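Arabinan endo-1,5-alpha-l-arabinosidase A (Cellvibrio cellulosa, PDB 1GYE) degrades the plant cell-wall polysaccharide arabinan, cleaving alpha-1,5-linked arabinofuranosyl bonds of the linear chain to release almost exclusively arabinotriose. Local coordinates at residues V5-M10 with L258-A263; F20-G25 with L62-I67. All coordinates share one frame; numbering follows the deposited sequence.

Contact 1: residues V5-M10 with L258-A263; sequences VHDPVM and LGHNSA. With AHR (alpha-L-arabinofuranose), chain B.
One face of the His260 imidazole is occupied by Asp7, whose CB sits 3.4 Å from the ring centroid and only 7° off the ring normal, a CH-pi contact directly over the centre. The carboxylate leans from there toward the ND1 side, its plane turned 55° from that of the ring. Asp7 OD1 comes within 2.9 Å of His260 ND1, but from above the ring, so the angle is too poor for a hydrogen bond. With CG anti to the backbone N, the His260 ring is swung across Asp7; at its edge, in the ring plane, lies a water that also sits near Pro8 O. Asp7 meets the edge of a second imidazole: His6 ND1 donates to Asp7 OD2 over 2.7 Å, the acceptor lying in the plane of the His6 ring and the bond almost straight at 166°. The His6 ring also stacks with that of His275.

These residues stand near the centre of a five-bladed beta-propeller of glycoside hydrolase family 43, where the innermost parts of separate blades converge on the substrate cleft. Asp7 is probably the catalytic proton acceptor, and a bound arabinofuranose lies about 4 Å from its side chain at the nearest atoms. His260 is probably a calcium ligand.

Further along the two segments, Ser262 OG donates to Pro8 O at 2.9 Å, from above the carbonyl plane. The water at the ring edge lies within bonding reach of the same carbonyl and, more weakly, of Asn261 O, while another water probably links Asp7 O to His260 NE2, weakly at the histidine. Val9 CG1 rests 4.0 Å from Ser262 CB.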
ATOM      1  N   VAL A   5      -9.226  -6.804   7.066  1.00 17.36           N
ATOM      2  CA  VAL A   5      -8.023  -5.974   6.997  1.00 17.55           C
ATOM      3  C   VAL A   5      -8.293  -4.827   6.056  1.00 17.40           C
ATOM      4  O   VAL A   5      -9.227  -4.909   5.265  1.00 18.04           O
ATOM      5  CB  VAL A   5      -6.772  -6.737   6.480  1.00 18.07           C
ATOM      6  CG1 VAL A   5      -6.453  -7.947   7.357  1.00 18.90           C
ATOM      7  CG2 VAL A   5      -6.923  -7.146   5.039  1.00 17.28           C
ATOM      8  N   HIS A   6      -7.502  -3.759   6.149  1.00 17.15           N
ATOM      9  CA  HIS A   6      -7.589  -2.626   5.209  1.00 17.36           C
ATOM     10  C   HIS A   6      -6.176  -2.339   4.766  1.00 17.63           C
ATOM     11  O   HIS A   6      -5.240  -2.397   5.570  1.00 18.11           O
ATOM     12  CB  HIS A   6      -8.190  -1.373   5.871  1.00 16.68           C
ATOM     13  CG  HIS A   6      -9.077  -0.535   4.968  1.00 17.58           C
ATOM     14  ND1 HIS A   6      -8.635   0.618   4.324  1.00 14.50           N
ATOM     15  CD2 HIS A   6     -10.395  -0.655   4.655  1.00 13.74           C
ATOM     16  CE1 HIS A   6      -9.635   1.136   3.631  1.00 14.03           C
ATOM     17  NE2 HIS A   6     -10.715   0.389   3.819  1.00 12.22           N
ATOM     18  N   ASP A   7      -6.011  -2.046   3.482  1.00 17.92           N
ATOM     19  CA  ASP A   7      -4.697  -1.670   2.968  1.00 18.23           C
ATOM     20  C   ASP A   7      -3.596  -2.754   3.292  1.00 17.62           C
ATOM     21  O   ASP A   7      -2.487  -2.446   3.733  1.00 16.96           O
ATOM     22  CB  ASP A   7      -4.352  -0.233   3.476  1.00 18.55           C
ATOM     23  CG  ASP A   7      -5.592   0.692   3.514  1.00 18.52           C
ATOM     24  OD1 ASP A   7      -6.239   0.867   2.464  1.00 19.86           O
ATOM     25  OD2 ASP A   7      -6.036   1.254   4.546  1.00 19.23           O
ATOM     26  N   PRO A   8      -3.908  -4.025   3.036  1.00 17.21           N
ATOM     27  CA  PRO A   8      -3.046  -5.139   3.477  1.00 17.12           C
ATOM     28  C   PRO A   8      -1.696  -5.250   2.799  1.00 17.29           C
ATOM     29  O   PRO A   8      -1.572  -4.948   1.582  1.00 18.22           O
ATOM     30  CB  PRO A   8      -3.860  -6.359   3.097  1.00 16.71           C
ATOM     31  CG  PRO A   8      -4.708  -5.860   1.988  1.00 17.16           C
ATOM     32  CD  PRO A   8      -5.098  -4.499   2.312  1.00 16.18           C
ATOM     33  N   VAL A   9      -0.695  -5.701   3.556  1.00 16.50           N
ATOM     34  CA  VAL A   9       0.545  -6.220   2.943  1.00 15.54           C
ATOM     35  C   VAL A   9       0.935  -7.549   3.590  1.00 16.00           C
ATOM     36  O   VAL A   9       0.470  -7.889   4.699  1.00 15.67           O
ATOM     37  CB  VAL A   9       1.784  -5.254   3.062  1.00 14.86           C
ATOM     38  CG1 VAL A   9       1.681  -4.071   2.117  1.00 13.19           C
ATOM     39  CG2 VAL A   9       2.024  -4.836   4.484  1.00 13.95           C
ATOM     40  N   MET A  10       1.841  -8.261   2.930  1.00 15.50           N
ATOM     41  CA  MET A  10       2.301  -9.547   3.436  1.00 15.87           C
ATOM     42  C   MET A  10       3.780  -9.771   3.220  1.00 16.45           C
ATOM     43  O   MET A  10       4.396  -9.238   2.263  1.00 17.18           O
ATOM     44  CB  MET A  10       1.565 -10.681   2.731  1.00 15.42           C
ATOM     45  CG  MET A  10       0.191 -10.956   3.268  1.00 15.34           C
ATOM     46  SD  MET A  10      -0.535 -12.247   2.320  1.00 17.04           S
ATOM     47  CE  MET A  10       0.458 -13.700   2.851  1.00 15.51           C
ATOM     48  N   LEU A 258     -13.206  -2.187  -4.003  1.00 15.71           N
ATOM     49  CA  LEU A 258     -12.070  -3.014  -3.580  1.00 15.71           C
ATOM     50  C   LEU A 258     -10.792  -2.310  -3.962  1.00 16.08           C
ATOM     51  O   LEU A 258     -10.775  -1.491  -4.907  1.00 16.13           O
ATOM     52  CB  LEU A 258     -12.125  -4.439  -4.176  1.00 14.42           C
ATOM     53  CG  LEU A 258     -12.385  -4.578  -5.678  1.00 14.66           C
ATOM     54  CD1 LEU A 258     -11.075  -4.465  -6.463  1.00  9.16           C
ATOM     55  CD2 LEU A 258     -13.252  -5.884  -6.123  1.00  8.98           C
ATOM     56  N   GLY A 259      -9.716  -2.601  -3.236  1.00 16.09           N
ATOM     57  CA  GLY A 259      -8.438  -2.056  -3.644  1.00 16.02           C
ATOM     58  C   GLY A 259      -7.381  -2.014  -2.579  1.00 16.35           C
ATOM     59  O   GLY A 259      -7.321  -2.908  -1.720  1.00 17.54           O
ATOM     60  N   HIS A 260      -6.580  -0.950  -2.632  1.00 16.34           N
ATOM     61  CA  HIS A 260      -5.333  -0.782  -1.890  1.00 15.35           C
ATOM     62  C   HIS A 260      -4.614  -2.103  -1.854  1.00 15.46           C
ATOM     63  O   HIS A 260      -4.481  -2.729  -0.819  1.00 16.10           O
ATOM     64  CB  HIS A 260      -5.521  -0.222  -0.489  1.00 14.62           C
ATOM     65  CG  HIS A 260      -4.257   0.371   0.064  1.00 15.83           C
ATOM     66  ND1 HIS A 260      -4.185   1.650   0.585  1.00 14.52           N
ATOM     67  CD2 HIS A 260      -2.996  -0.128   0.125  1.00 16.49           C
ATOM     68  CE1 HIS A 260      -2.935   1.913   0.922  1.00 15.45           C
ATOM     69  NE2 HIS A 260      -2.193   0.848   0.666  1.00 13.69           N
ATOM     70  N   ASN A 261      -4.137  -2.527  -3.005  1.00 15.01           N
ATOM     71  CA  ASN A 261      -3.571  -3.843  -3.135  1.00 14.28           C
ATOM     72  C   ASN A 261      -2.086  -3.857  -2.843  1.00 13.31           C
ATOM     73  O   ASN A 261      -1.426  -2.835  -2.840  1.00 13.50           O
ATOM     74  CB  ASN A 261      -3.789  -4.312  -4.565  1.00 14.60           C
ATOM     75  CG  ASN A 261      -2.850  -3.635  -5.519  1.00 16.27           C
ATOM     76  OD1 ASN A 261      -3.089  -2.491  -5.944  1.00 17.70           O
ATOM     77  ND2 ASN A 261      -1.737  -4.300  -5.819  1.00 16.24           N
ATOM     78  N   SER A 262      -1.565  -5.042  -2.649  1.00 12.61           N
ATOM     79  CA  SER A 262      -0.141  -5.267  -2.742  1.00 13.11           C
ATOM     80  C   SER A 262      -0.034  -6.472  -3.684  1.00 12.53           C
ATOM     81  O   SER A 262      -1.053  -6.946  -4.170  1.00 12.79           O
ATOM     82  CB  SER A 262       0.418  -5.567  -1.372  1.00 13.06           C
ATOM     83  OG  SER A 262      -0.512  -6.413  -0.697  1.00 15.14           O
ATOM     84  N   ALA A 263       1.172  -6.946  -3.970  1.00 12.86           N
ATOM     85  CA  ALA A 263       1.383  -8.051  -4.944  1.00 13.87           C
ATOM     86  C   ALA A 263       2.733  -8.719  -4.689  1.00 14.25           C
ATOM     87  O   ALA A 263       3.688  -8.014  -4.342  1.00 13.97           O
ATOM     88  CB  ALA A 263       1.316  -7.528  -6.374  1.00 12.46           C
TER
HETATM   89  O5  AHR B   6     -10.320  -3.787   8.823  0.50 24.22           O
HETATM   90  C5  AHR B   6      -9.264  -3.220   9.634  0.50 23.91           C
HETATM   91  C4  AHR B   6      -9.768  -1.919  10.250  0.50 24.36           C
HETATM   92  O4  AHR B   6     -10.396  -1.043   9.294  0.50 26.21           O
HETATM   93  C3  AHR B   6      -8.677  -1.107  10.875  0.50 24.76           C
HETATM   94  O3  AHR B   6      -8.723  -1.476  12.236  0.50 26.00           O
HETATM   95  C2  AHR B   6      -9.257   0.280  10.756  0.50 25.42           C
HETATM   96  O2  AHR B   6      -8.253   1.267  10.836  0.50 27.23           O
HETATM   97  C1  AHR B   6      -9.972   0.301   9.437  0.50 25.10           C
HETATM   98  O   HOH W   1      -0.619  -0.579   2.599  1.00 46.46           O
HETATM   99  O   HOH W   2      -0.780  -2.611  -0.046  1.00 43.79           O

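Contact 2: residues F20-G25 with L62-I67; sequences FSTGPG and LWAPDI. With AHR (alpha-L-arabinofuranose), chain B; AHR (alpha-L-arabinofuranose), chain C; AHR (alpha-L-arabinofuranose), chain D.
Phe20 and Ile67 cross at about a right angle, with the isoleucine laid over one face of the phenyl ring. Within the beta-propeller their strands, 16-24 and 61-70, pair antiparallel at Gly23 and Leu62; past a corner at Ala64, residues 65-67 pack against Phe20. Ile67 CB lies 4.2 Å from the centroid of the Phe20 ring in a CH-pi contact, 25° off the normal, while Ile67 CG1 approaches Phe20 CE1 to 3.7 Å. With CG1 anti to its backbone N (chi1 -177°), Ile67 carries CG1 and CD1 along the CE1 and CZ side of the ring. Pro65 packs beside this pair, its CG against Phe20 CB, and Leu76 of strand 73-80 touches both Phe20 and Pro65.

Before the corner, backbone bonds join the segments: Gly23 and Leu62 form an antiparallel hydrogen-bonded pair, and Leu62 CD1 reaches round to Gly25 CA at 3.6 Å. Trp63 turns its indole toward the glycan: O5 of arabinofuranose C lies 3.4 Å above the ring plane, offset toward the rim, and C1 of arabinofuranose D lies over the same face. The two branches of Thr22 go separate ways, CG2 toward the sugar and OG1 to the backbone. Thr22 CG2 is 3.3 Å from O2 of arabinofuranose B, whereas Thr22 OG1, which also bonds to Asp7, accepts Ala64 N-H at 2.7 Å in a bond of 169°.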
ATOM      1  N   PHE A  20       0.045  -7.578   7.416  1.00 17.02           N
ATOM      2  CA  PHE A  20      -0.019  -6.289   8.092  1.00 17.43           C
ATOM      3  C   PHE A  20      -1.188  -5.493   7.532  1.00 18.43           C
ATOM      4  O   PHE A  20      -1.395  -5.392   6.290  1.00 19.35           O
ATOM      5  CB  PHE A  20       1.297  -5.494   7.952  1.00 17.05           C
ATOM      6  CG  PHE A  20       2.519  -6.255   8.398  1.00 15.86           C
ATOM      7  CD1 PHE A  20       3.003  -7.337   7.657  1.00 15.81           C
ATOM      8  CD2 PHE A  20       3.186  -5.898   9.557  1.00 15.60           C
ATOM      9  CE1 PHE A  20       4.133  -8.056   8.088  1.00 14.46           C
ATOM     10  CE2 PHE A  20       4.311  -6.608  10.014  1.00 14.33           C
ATOM     11  CZ  PHE A  20       4.793  -7.674   9.273  1.00 15.15           C
ATOM     12  N   SER A  21      -1.967  -4.930   8.445  1.00 18.62           N
ATOM     13  CA  SER A  21      -3.148  -4.160   8.066  1.00 17.77           C
ATOM     14  C   SER A  21      -3.143  -2.809   8.735  1.00 18.11           C
ATOM     15  O   SER A  21      -2.647  -2.643   9.880  1.00 17.18           O
ATOM     16  CB  SER A  21      -4.416  -4.927   8.524  1.00 17.82           C
ATOM     17  OG  SER A  21      -5.595  -4.210   8.218  1.00 14.89           O
ATOM     18  N   THR A  22      -3.765  -1.849   8.052  1.00 18.25           N
ATOM     19  CA  THR A  22      -4.206  -0.630   8.723  1.00 17.70           C
ATOM     20  C   THR A  22      -4.900  -1.022  10.055  1.00 17.69           C
ATOM     21  O   THR A  22      -5.751  -1.920  10.103  1.00 17.51           O
ATOM     22  CB  THR A  22      -5.173   0.149   7.775  1.00 18.44           C
ATOM     23  OG1 THR A  22      -4.445   0.802   6.683  1.00 17.42           O
ATOM     24  CG2 THR A  22      -5.898   1.274   8.530  1.00 16.16           C
ATOM     25  N   GLY A  23      -4.535  -0.362  11.144  1.00 17.61           N
ATOM     26  CA  GLY A  23      -5.223  -0.578  12.412  1.00 17.62           C
ATOM     27  C   GLY A  23      -4.384  -0.078  13.581  1.00 17.36           C
ATOM     28  O   GLY A  23      -3.271   0.441  13.355  1.00 17.21           O
ATOM     29  N   PRO A  24      -4.895  -0.207  14.812  1.00 17.05           N
ATOM     30  CA  PRO A  24      -4.197   0.359  15.995  1.00 17.13           C
ATOM     31  C   PRO A  24      -2.747  -0.141  16.023  1.00 17.32           C
ATOM     32  O   PRO A  24      -2.556  -1.373  15.992  1.00 18.46           O
ATOM     33  CB  PRO A  24      -5.012  -0.180  17.193  1.00 16.24           C
ATOM     34  CG  PRO A  24      -6.382  -0.410  16.642  1.00 16.40           C
ATOM     35  CD  PRO A  24      -6.150  -0.904  15.186  1.00 17.08           C
ATOM     36  N   GLY A  25      -1.769   0.773  16.013  1.00 16.82           N
ATOM     37  CA  GLY A  25      -0.343   0.430  15.950  1.00 16.57           C
ATOM     38  C   GLY A  25       0.129  -0.479  14.812  1.00 17.02           C
ATOM     39  O   GLY A  25       1.270  -0.968  14.829  1.00 16.82           O
ATOM     40  N   LEU A  62      -2.772   3.429  12.608  1.00 14.30           N
ATOM     41  CA  LEU A  62      -1.802   3.731  11.558  1.00 14.43           C
ATOM     42  C   LEU A  62      -2.349   3.189  10.276  1.00 14.79           C
ATOM     43  O   LEU A  62      -3.137   2.230  10.291  1.00 14.36           O
ATOM     44  CB  LEU A  62      -0.430   3.148  11.892  1.00 14.91           C
ATOM     45  CG  LEU A  62       0.105   3.662  13.270  1.00 15.68           C
ATOM     46  CD1 LEU A  62       1.218   2.789  13.783  1.00 14.45           C
ATOM     47  CD2 LEU A  62       0.601   5.092  13.197  1.00 15.21           C
ATOM     48  N   TRP A  63      -1.969   3.824   9.159  1.00 14.81           N
ATOM     49  CA  TRP A  63      -2.533   3.456   7.874  1.00 13.89           C
ATOM     50  C   TRP A  63      -1.523   2.864   6.928  1.00 14.96           C
ATOM     51  O   TRP A  63      -0.332   3.281   6.864  1.00 15.22           O
ATOM     52  CB  TRP A  63      -3.132   4.656   7.159  1.00 13.48           C
ATOM     53  CG  TRP A  63      -4.224   5.424   7.872  1.00 13.63           C
ATOM     54  CD1 TRP A  63      -4.836   5.114   9.059  1.00 10.69           C
ATOM     55  CD2 TRP A  63      -4.830   6.651   7.421  1.00 13.18           C
ATOM     56  NE1 TRP A  63      -5.774   6.071   9.371  1.00 11.85           N
ATOM     57  CE2 TRP A  63      -5.793   7.031   8.404  1.00 11.27           C
ATOM     58  CE3 TRP A  63      -4.660   7.469   6.280  1.00 11.14           C
ATOM     59  CZ2 TRP A  63      -6.579   8.197   8.298  1.00 12.89           C
ATOM     60  CZ3 TRP A  63      -5.454   8.646   6.158  1.00 12.19           C
ATOM     61  CH2 TRP A  63      -6.399   8.991   7.172  1.00 16.04           C
ATOM     62  N   ALA A  64      -2.029   1.925   6.144  1.00 14.55           N
ATOM     63  CA  ALA A  64      -1.396   1.590   4.910  1.00 14.99           C
ATOM     64  C   ALA A  64       0.078   1.243   5.129  1.00 15.59           C
ATOM     65  O   ALA A  64       0.970   1.950   4.646  1.00 15.23           O
ATOM     66  CB  ALA A  64      -1.550   2.767   3.922  1.00 15.47           C
ATOM     67  N   PRO A  65       0.345   0.143   5.842  1.00 16.51           N
ATOM     68  CA  PRO A  65       1.726  -0.245   6.111  1.00 16.69           C
ATOM     69  C   PRO A  65       2.390  -0.741   4.837  1.00 18.23           C
ATOM     70  O   PRO A  65       1.730  -1.085   3.806  1.00 18.81           O
ATOM     71  CB  PRO A  65       1.557  -1.412   7.073  1.00 16.81           C
ATOM     72  CG  PRO A  65       0.264  -1.992   6.674  1.00 16.49           C
ATOM     73  CD  PRO A  65      -0.616  -0.838   6.396  1.00 15.77           C
ATOM     74  N   ASP A  66       3.709  -0.787   4.886  1.00 18.63           N
ATOM     75  CA  ASP A  66       4.404  -1.624   3.918  1.00 19.73           C
ATOM     76  C   ASP A  66       5.528  -2.380   4.612  1.00 19.83           C
ATOM     77  O   ASP A  66       6.193  -1.823   5.516  1.00 20.75           O
ATOM     78  CB  ASP A  66       4.918  -0.818   2.719  1.00 20.20           C
ATOM     79  CG  ASP A  66       5.290  -1.715   1.562  1.00 21.55           C
ATOM     80  OD1 ASP A  66       4.465  -2.589   1.229  1.00 22.60           O
ATOM     81  OD2 ASP A  66       6.388  -1.649   0.961  1.00 23.21           O
ATOM     82  N   ILE A  67       5.687  -3.649   4.244  1.00 18.68           N
ATOM     83  CA  ILE A  67       6.670  -4.504   4.869  1.00 18.29           C
ATOM     84  C   ILE A  67       7.791  -4.780   3.869  1.00 18.39           C
ATOM     85  O   ILE A  67       7.533  -5.129   2.705  1.00 19.51           O
ATOM     86  CB  ILE A  67       5.985  -5.798   5.469  1.00 19.03           C
ATOM     87  CG1 ILE A  67       6.984  -6.708   6.210  1.00 18.45           C
ATOM     88  CG2 ILE A  67       5.223  -6.628   4.416  1.00 18.76           C
ATOM     89  CD1 ILE A  67       7.723  -6.055   7.383  1.00 17.88           C
TER
HETATM   90  O5  AHR B   6     -10.320  -3.787   8.823  0.50 24.22           O
HETATM   91  C5  AHR B   6      -9.264  -3.220   9.634  0.50 23.91           C
HETATM   92  C4  AHR B   6      -9.768  -1.919  10.250  0.50 24.36           C
HETATM   93  O4  AHR B   6     -10.396  -1.043   9.294  0.50 26.21           O
HETATM   94  C3  AHR B   6      -8.677  -1.107  10.875  0.50 24.76           C
HETATM   95  O3  AHR B   6      -8.723  -1.476  12.236  0.50 26.00           O
HETATM   96  C2  AHR B   6      -9.257   0.280  10.756  0.50 25.42           C
HETATM   97  O2  AHR B   6      -8.253   1.267  10.836  0.50 27.23           O
HETATM   98  C1  AHR B   6      -9.972   0.301   9.437  0.50 25.10           C
HETATM   99  O5  AHR C   4      -8.287   4.935   7.246  0.50 29.93           O
HETATM  100  C5  AHR C   4      -8.205   4.436   5.918  0.50 28.30           C
HETATM  101  C4  AHR C   4      -7.461   5.426   5.078  0.50 28.25           C
HETATM  102  O4  AHR C   4      -8.491   6.296   4.652  0.50 29.80           O
HETATM  103  C3  AHR C   4      -6.868   4.822   3.825  0.50 27.72           C
HETATM  104  O3  AHR C   4      -5.454   4.720   3.866  0.50 24.54           O
HETATM  105  C2  AHR C   4      -7.270   5.817   2.767  0.50 28.80           C
HETATM  106  O2  AHR C   4      -7.368   5.159   1.507  0.50 33.67           O
HETATM  107  C1  AHR C   4      -8.634   6.228   3.249  0.50 27.33           C
HETATM  108  O5  AHR D   5     -11.113   1.153   9.526  0.50 27.72           O
HETATM  109  C5  AHR D   5     -11.484   1.670   8.218  0.50 27.43           C
HETATM  110  C4  AHR D   5     -10.878   3.061   7.913  0.50 28.38           C
HETATM  111  O4  AHR D   5      -9.529   2.922   7.507  0.50 27.28           O
HETATM  112  C3  AHR D   5     -10.860   4.108   9.035  0.50 27.55           C
HETATM  113  O3  AHR D   5     -11.605   5.241   8.607  0.50 27.60           O
HETATM  114  C2  AHR D   5      -9.436   4.569   9.203  0.50 26.27           C
HETATM  115  O2  AHR D   5      -8.888   4.160  10.436  0.50 23.41           O
HETATM  116  C1  AHR D   5      -8.651   3.871   8.134  0.50 28.14           C

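From the N terminus, the chain first passes through 5-10, one half of contact 1, then turns from strand 9-13 into strand 16-24 and reaches 20-25. Contact 2 closes the shorter loop when 62-67 returns alongside 20-25, leaving 36 residues between them. Contact 1 closes only after the chain has run through the following sheets to 258-263, so its loop of 247 residues encloses the whole of contact 2. The smaller closure joins strands of one mixed sheet; the larger brings the loop leading into strand 9-13 against 255-266, the first strand of a late four-stranded sheet. The two meet where Asp7 OD2 lies 2.7 Å from Thr22 OG1, a probable hydrogen bond, and both border arabinofuranose B.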